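Local coordinates for protein putative fimbrium anchoring subunit Fim4B (Bacteroides ovatus, PDB 5CAG) that probably serves as the anchoring subunit of a fimbrium, a lipoprotein thought to hold the pilus to the bacterial outer membrane, at residues G67-V72 with L125-S130; E157-V162 with I283-P288. One frame throughout, in Å; residues are numbered along the deposited sequence.

Contact 1: residues G67-V72 with L125-S130; sequences GRYSVV and LKIEKS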
loop_
_atom_site.group_PDB
_atom_site.type_symbol
_atom_site.label_atom_id
_atom_site.label_comp_id
_atom_site.label_asym_id
_atom_site.label_seq_id
_atom_site.Cartn_x
_atom_site.Cartn_y
_atom_site.Cartn_z
ATOM N N GLY A 67 -24.655 -18.484 1.945
ATOM C CA GLY A 67 -24.861 -17.577 0.822
ATOM C C GLY A 67 -23.605 -17.292 0.022
ATOM O O GLY A 67 -22.513 -17.752 0.380
ATOM N N ARG A 68 -23.766 -16.543 -1.090
ATOM C CA ARG A 68 -22.665 -16.116 -1.959
ATOM C C ARG A 68 -22.134 -14.782 -1.457
ATOM O O ARG A 68 -22.915 -13.839 -1.255
ATOM C CB ARG A 68 -23.103 -15.984 -3.429
ATOM C CG ARG A 68 -23.342 -17.281 -4.206
ATOM C CD ARG A 68 -23.540 -17.030 -5.707
ATOM N NE ARG A 68 -24.417 -15.884 -5.989
ATOM C CZ ARG A 68 -24.075 -14.823 -6.719
ATOM N NH1 ARG A 68 -22.878 -14.759 -7.293
ATOM N NH2 ARG A 68 -24.934 -13.825 -6.893
ATOM N N TYR A 69 -20.812 -14.704 -1.259
ATOM C CA TYR A 69 -20.125 -13.513 -0.766
ATOM C C TYR A 69 -18.897 -13.122 -1.565
ATOM O O TYR A 69 -18.360 -13.907 -2.347
ATOM C CB TYR A 69 -19.621 -13.749 0.669
ATOM C CG TYR A 69 -20.686 -14.049 1.684
ATOM C CD1 TYR A 69 -21.335 -13.022 2.365
ATOM C CD2 TYR A 69 -21.001 -15.359 2.022
ATOM C CE1 TYR A 69 -22.321 -13.291 3.310
ATOM C CE2 TYR A 69 -21.991 -15.643 2.961
ATOM C CZ TYR A 69 -22.639 -14.605 3.611
ATOM O OH TYR A 69 -23.598 -14.878 4.549
ATOM N N SER A 70 -18.403 -11.928 -1.276
ATOM C CA SER A 70 -17.126 -11.398 -1.712
ATOM C C SER A 70 -16.363 -11.228 -0.402
ATOM O O SER A 70 -16.987 -10.833 0.583
ATOM C CB SER A 70 -17.317 -10.101 -2.486
ATOM O OG SER A 70 -17.911 -10.331 -3.751
ATOM N N VAL A 71 -15.090 -11.622 -0.312
ATOM C CA VAL A 71 -14.415 -11.540 0.991
ATOM C C VAL A 71 -13.167 -10.649 0.933
ATOM O O VAL A 71 -12.491 -10.604 -0.105
ATOM C CB VAL A 71 -14.052 -12.961 1.528
ATOM C CG1 VAL A 71 -13.474 -12.905 2.939
ATOM C CG2 VAL A 71 -15.252 -13.893 1.492
ATOM N N VAL A 72 -12.855 -9.971 2.057
ATOM C CA VAL A 72 -11.627 -9.182 2.213
ATOM C C VAL A 72 -11.003 -9.502 3.575
ATOM O O VAL A 72 -11.717 -9.652 4.570
ATOM C CB VAL A 72 -11.722 -7.641 2.007
ATOM C CG1 VAL A 72 -12.094 -7.271 0.586
ATOM C CG2 VAL A 72 -12.653 -6.986 3.009
ATOM N N LEU A 125 -17.100 -16.475 -3.027
ATOM C CA LEU A 125 -17.029 -17.603 -2.101
ATOM C C LEU A 125 -18.449 -17.994 -1.710
ATOM O O LEU A 125 -19.201 -17.136 -1.252
ATOM C CB LEU A 125 -16.193 -17.252 -0.857
ATOM C CG LEU A 125 -15.971 -18.375 0.162
ATOM C CD1 LEU A 125 -15.034 -19.420 -0.379
ATOM C CD2 LEU A 125 -15.411 -17.844 1.449
ATOM N N LYS A 126 -18.829 -19.273 -1.907
ATOM C CA LYS A 126 -20.178 -19.762 -1.602
ATOM C C LYS A 126 -20.157 -20.632 -0.329
ATOM O O LYS A 126 -19.757 -21.803 -0.381
ATOM C CB LYS A 126 -20.755 -20.534 -2.818
ATOM C CG LYS A 126 -22.233 -20.928 -2.732
ATOM C CD LYS A 126 -22.694 -21.638 -4.004
ATOM C CE LYS A 126 -24.054 -22.288 -3.887
ATOM N NZ LYS A 126 -24.291 -23.286 -4.978
ATOM N N ILE A 127 -20.586 -20.046 0.812
ATOM C CA ILE A 127 -20.693 -20.771 2.081
ATOM C C ILE A 127 -21.993 -21.570 2.021
ATOM O O ILE A 127 -23.076 -20.988 1.944
ATOM C CB ILE A 127 -20.601 -19.836 3.329
ATOM C CG1 ILE A 127 -19.158 -19.452 3.614
ATOM C CG2 ILE A 127 -21.212 -20.462 4.586
ATOM C CD1 ILE A 127 -18.818 -18.195 3.067
ATOM N N GLU A 128 -21.882 -22.899 1.999
ATOM C CA GLU A 128 -23.065 -23.750 1.916
ATOM C C GLU A 128 -23.649 -23.996 3.313
ATOM O O GLU A 128 -22.988 -23.723 4.330
ATOM C CB GLU A 128 -22.728 -25.084 1.217
ATOM C CG GLU A 128 -22.436 -24.960 -0.274
ATOM C CD GLU A 128 -23.590 -25.223 -1.228
ATOM O OE1 GLU A 128 -24.765 -25.185 -0.791
ATOM O OE2 GLU A 128 -23.313 -25.463 -2.426
ATOM N N LYS A 129 -24.920 -24.480 3.346
ATOM C CA LYS A 129 -25.653 -24.870 4.557
ATOM C C LYS A 129 -24.911 -26.093 5.097
ATOM O O LYS A 129 -24.691 -27.043 4.338
ATOM C CB LYS A 129 -27.134 -25.162 4.212
ATOM C CG LYS A 129 -28.060 -25.320 5.417
ATOM C CD LYS A 129 -29.440 -25.855 5.012
ATOM C CE LYS A 129 -30.439 -25.867 6.151
ATOM N NZ LYS A 129 -31.779 -26.385 5.735
ATOM N N SER A 130 -24.394 -26.019 6.333
ATOM C CA SER A 130 -23.616 -27.131 6.882
ATOM C C SER A 130 -23.830 -27.317 8.371
ATOM O O SER A 130 -24.020 -26.347 9.125
ATOM C CB SER A 130 -22.126 -26.951 6.604
ATOM O OG SER A 130 -21.397 -28.093 7.025
#
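Tyr69 and Ile127 meet on one face of an antiparallel strand pair, their side chains crossing at about a right angle. Ile127 CD1 comes obliquely to the ring, 3.7 Å from Tyr69 CD2, while Leu125 O lies at the ring edge, near its plane. Tyr69 has its CG anti to the carbonyl carbon (chi1 -61°), which swings the ring back over Gly67 to the Ile127 end of the ladder; its hydroxyl goes on to the carbonyl of Pro65, and Phe41 packs edge-to-face against the ring. On the same face Leu125 CD2 reaches Val71 CG2 at 4.0 Å, one methyl against another, with Trp138 of strand 134-154, the next strand beyond 118-127, touching the valine. The other face carries Arg68 and Lys126, a non-hydrogen-bonded pair that touches through the aliphatic stems, CG to CG at 4.1 Å, before the charged ends diverge. Arg68 bends at chi3 and gives NH1 to Glu124, while Lys126 runs out extended to a salt bridge with Glu128. Between the faces the backbones are laced by two hydrogen-bonded pairs: Gly67 N to Ile127 O and Ile127 N to Gly67 O, both 3.0 Å, then Tyr69 N to Leu125 O and Leu125 N to Tyr69 O, both 2.9 Å. The chemistry is thus divided by the sheet: a largely buried, mainly apolar layer, with Leu125 at its more open side, and a charged layer in which each basic end is matched by an acid on the neighbouring strand or just along its own.

Contact 2: residues E157-V162 with I283-P288; sequences EYVATV and IEVDKP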
loop_
_atom_site.group_PDB
_atom_site.type_symbol
_atom_site.label_atom_id
_atom_site.label_comp_id
_atom_site.label_asym_id
_atom_site.label_seq_id
_atom_site.Cartn_x
_atom_site.Cartn_y
_atom_site.Cartn_z
ATOM N N GLU A 157 27.477 20.014 0.183
ATOM C CA GLU A 157 27.929 20.864 1.294
ATOM C C GLU A 157 27.029 22.092 1.438
ATOM O O GLU A 157 26.925 22.658 2.523
ATOM C CB GLU A 157 29.401 21.300 1.120
ATOM C CG GLU A 157 29.718 22.166 -0.095
ATOM C CD GLU A 157 30.523 21.480 -1.182
ATOM O OE1 GLU A 157 30.241 20.295 -1.491
ATOM O OE2 GLU A 157 31.432 22.143 -1.735
ATOM N N TYR A 158 26.380 22.483 0.327
ATOM C CA TYR A 158 25.473 23.613 0.231
ATOM C C TYR A 158 24.029 23.218 0.590
ATOM O O TYR A 158 23.179 24.098 0.701
ATOM C CB TYR A 158 25.532 24.201 -1.188
ATOM C CG TYR A 158 26.927 24.549 -1.650
ATOM C CD1 TYR A 158 27.793 25.272 -0.835
ATOM C CD2 TYR A 158 27.373 24.186 -2.917
ATOM C CE1 TYR A 158 29.083 25.595 -1.256
ATOM C CE2 TYR A 158 28.656 24.522 -3.357
ATOM C CZ TYR A 158 29.510 25.226 -2.522
ATOM O OH TYR A 158 30.782 25.548 -2.938
ATOM N N VAL A 159 23.755 21.923 0.796
ATOM C CA VAL A 159 22.407 21.472 1.102
ATOM C C VAL A 159 22.192 21.395 2.608
ATOM O O VAL A 159 23.043 20.879 3.337
ATOM C CB VAL A 159 22.054 20.120 0.429
ATOM C CG1 VAL A 159 20.668 19.659 0.851
ATOM C CG2 VAL A 159 22.130 20.208 -1.091
ATOM N N ALA A 160 21.042 21.903 3.058
ATOM C CA ALA A 160 20.595 21.828 4.440
ATOM C C ALA A 160 19.865 20.527 4.627
ATOM O O ALA A 160 20.205 19.761 5.532
ATOM C CB ALA A 160 19.680 22.998 4.770
ATOM N N THR A 161 18.849 20.274 3.764
ATOM C CA THR A 161 18.057 19.049 3.776
ATOM C C THR A 161 17.514 18.758 2.394
ATOM O O THR A 161 17.361 19.687 1.597
ATOM C CB THR A 161 16.955 19.095 4.835
ATOM O OG1 THR A 161 16.407 17.779 4.963
ATOM C CG2 THR A 161 15.882 20.147 4.557
ATOM N N VAL A 162 17.266 17.455 2.104
ATOM C CA VAL A 162 16.705 16.973 0.827
ATOM C C VAL A 162 15.366 16.268 1.072
ATOM O O VAL A 162 15.270 15.411 1.972
ATOM C CB VAL A 162 17.650 16.044 0.050
ATOM C CG1 VAL A 162 17.219 15.940 -1.398
ATOM C CG2 VAL A 162 19.083 16.517 0.134
ATOM N N ILE A 283 23.761 15.664 -11.313
ATOM C CA ILE A 283 23.139 16.590 -10.353
ATOM C C ILE A 283 24.222 17.456 -9.715
ATOM O O ILE A 283 25.162 16.933 -9.111
ATOM C CB ILE A 283 22.259 15.886 -9.273
ATOM C CG1 ILE A 283 20.982 15.320 -9.889
ATOM C CG2 ILE A 283 21.890 16.837 -8.145
ATOM C CD1 ILE A 283 20.439 14.139 -9.176
ATOM N N GLU A 284 24.078 18.773 -9.827
ATOM C CA GLU A 284 25.000 19.680 -9.167
ATOM C C GLU A 284 24.233 20.763 -8.448
ATOM O O GLU A 284 23.450 21.472 -9.076
ATOM C CB GLU A 284 25.998 20.301 -10.155
ATOM C CG GLU A 284 26.900 21.358 -9.519
ATOM C CD GLU A 284 28.141 21.790 -10.278
ATOM O OE1 GLU A 284 28.375 21.299 -11.409
ATOM O OE2 GLU A 284 28.912 22.595 -9.706
ATOM N N VAL A 285 24.477 20.909 -7.143
ATOM C CA VAL A 285 23.882 21.979 -6.343
ATOM C C VAL A 285 24.816 23.195 -6.454
ATOM O O VAL A 285 26.014 23.100 -6.147
ATOM C CB VAL A 285 23.587 21.581 -4.877
ATOM C CG1 VAL A 285 23.030 22.763 -4.094
ATOM C CG2 VAL A 285 22.622 20.407 -4.821
ATOM N N ASP A 286 24.277 24.316 -6.946
ATOM C CA ASP A 286 25.058 25.533 -7.133
ATOM C C ASP A 286 25.176 26.276 -5.818
ATOM O O ASP A 286 24.182 26.408 -5.100
ATOM C CB ASP A 286 24.430 26.413 -8.220
ATOM C CG ASP A 286 24.271 25.701 -9.552
ATOM O OD1 ASP A 286 25.306 25.286 -10.138
ATOM O OD2 ASP A 286 23.116 25.546 -10.004
ATOM N N LYS A 287 26.406 26.725 -5.489
ATOM C CA LYS A 287 26.736 27.484 -4.284
ATOM C C LYS A 287 25.721 28.608 -4.100
ATOM O O LYS A 287 25.408 29.300 -5.070
ATOM C CB LYS A 287 28.175 28.052 -4.357
ATOM C CG LYS A 287 28.672 28.756 -3.077
ATOM C CD LYS A 287 30.147 29.206 -3.166
ATOM C CE LYS A 287 30.933 28.988 -1.884
ATOM N NZ LYS A 287 32.391 29.239 -2.067
ATOM N N PRO A 288 25.145 28.771 -2.887
ATOM C CA PRO A 288 24.158 29.838 -2.697
ATOM C C PRO A 288 24.748 31.202 -3.015
ATOM O O PRO A 288 25.940 31.445 -2.768
ATOM C CB PRO A 288 23.772 29.715 -1.220
ATOM C CG PRO A 288 24.813 28.910 -0.599
ATOM C CD PRO A 288 25.356 28.010 -1.641
#
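With CG anti to its own carbonyl carbon (chi1 -53°), Tyr158 sends its ring across to segment 283-288, where Lys287 passes obliquely over one face. The lysine leaves its backbone with CG anti to N (chi1 -174°), and this direction carries the aliphatic chain over the ring from the CE2 side toward the hydroxyl. Lys287 CA makes a CH-pi contact, 3.7 Å from the centroid of the Tyr158 ring and 16° off the ring normal. Farther out CB sits over the same face, and Lys287 CE lies 3.6 Å from Tyr158 OH. The ring thus lies between Glu157 CG on one face and the CA and CB of Lys287 on the other. Around the ring the neighbours differ. Val285 O comes to the edge, near the plane, 3.7 Å from Tyr158 CD2, while Pro288 CD approaches obliquely at 3.8 Å from Tyr158 CD1, the two side chains crossing at about a right angle.

Behind this the two valines close the deeper part of the contact. Val159 CG2 and Val285 CG2 are 3.8 Å apart, their side chains crossing at about a right angle, and Val285 CG1 also reaches Tyr158 CB. Phe237 of strand 232-239 continues the apolar layer beside Val159. Gln245 bonds to Glu284 O and Asp286 N through its side-chain amide, holding the backbone on both sides of Val285. Contact between the segments is therefore by van der Waals and CH-pi packing. Next to it Ala160 and Thr161 both face Ile238 in a classic beta bulge, where strand 159-167 changes direction at Ala160. The arrangement is that of a segment near the end of the modelled chain laid against the turn between strands 134-154 and 159-167 in this FimB/Mfa2-family beta protein.

How the contacts relate
Contacts 1 and 2 lie on opposite sides of the centre of this elongated, strand-rich chain, their centres about 59 Å apart and their nearest atoms about 35 Å apart, so neither touches the other. Both segments of contact 1 precede those of contact 2 in the sequence. Strand 134-154 links their surroundings: it pairs with strand 118-127 of contact 1 and, in parallel, with strand 283-284 of contact 2. The bonding differs, a regular backbone ladder at 67-72 with 125-130 but van der Waals and CH-pi packing around a tyrosine ring at 157-162 with 283-288. Contact 1 joins neighbouring strands, whereas contact 2 joins a late, weakly bonded strand and the loop after it to the turn leading into strand 159-167.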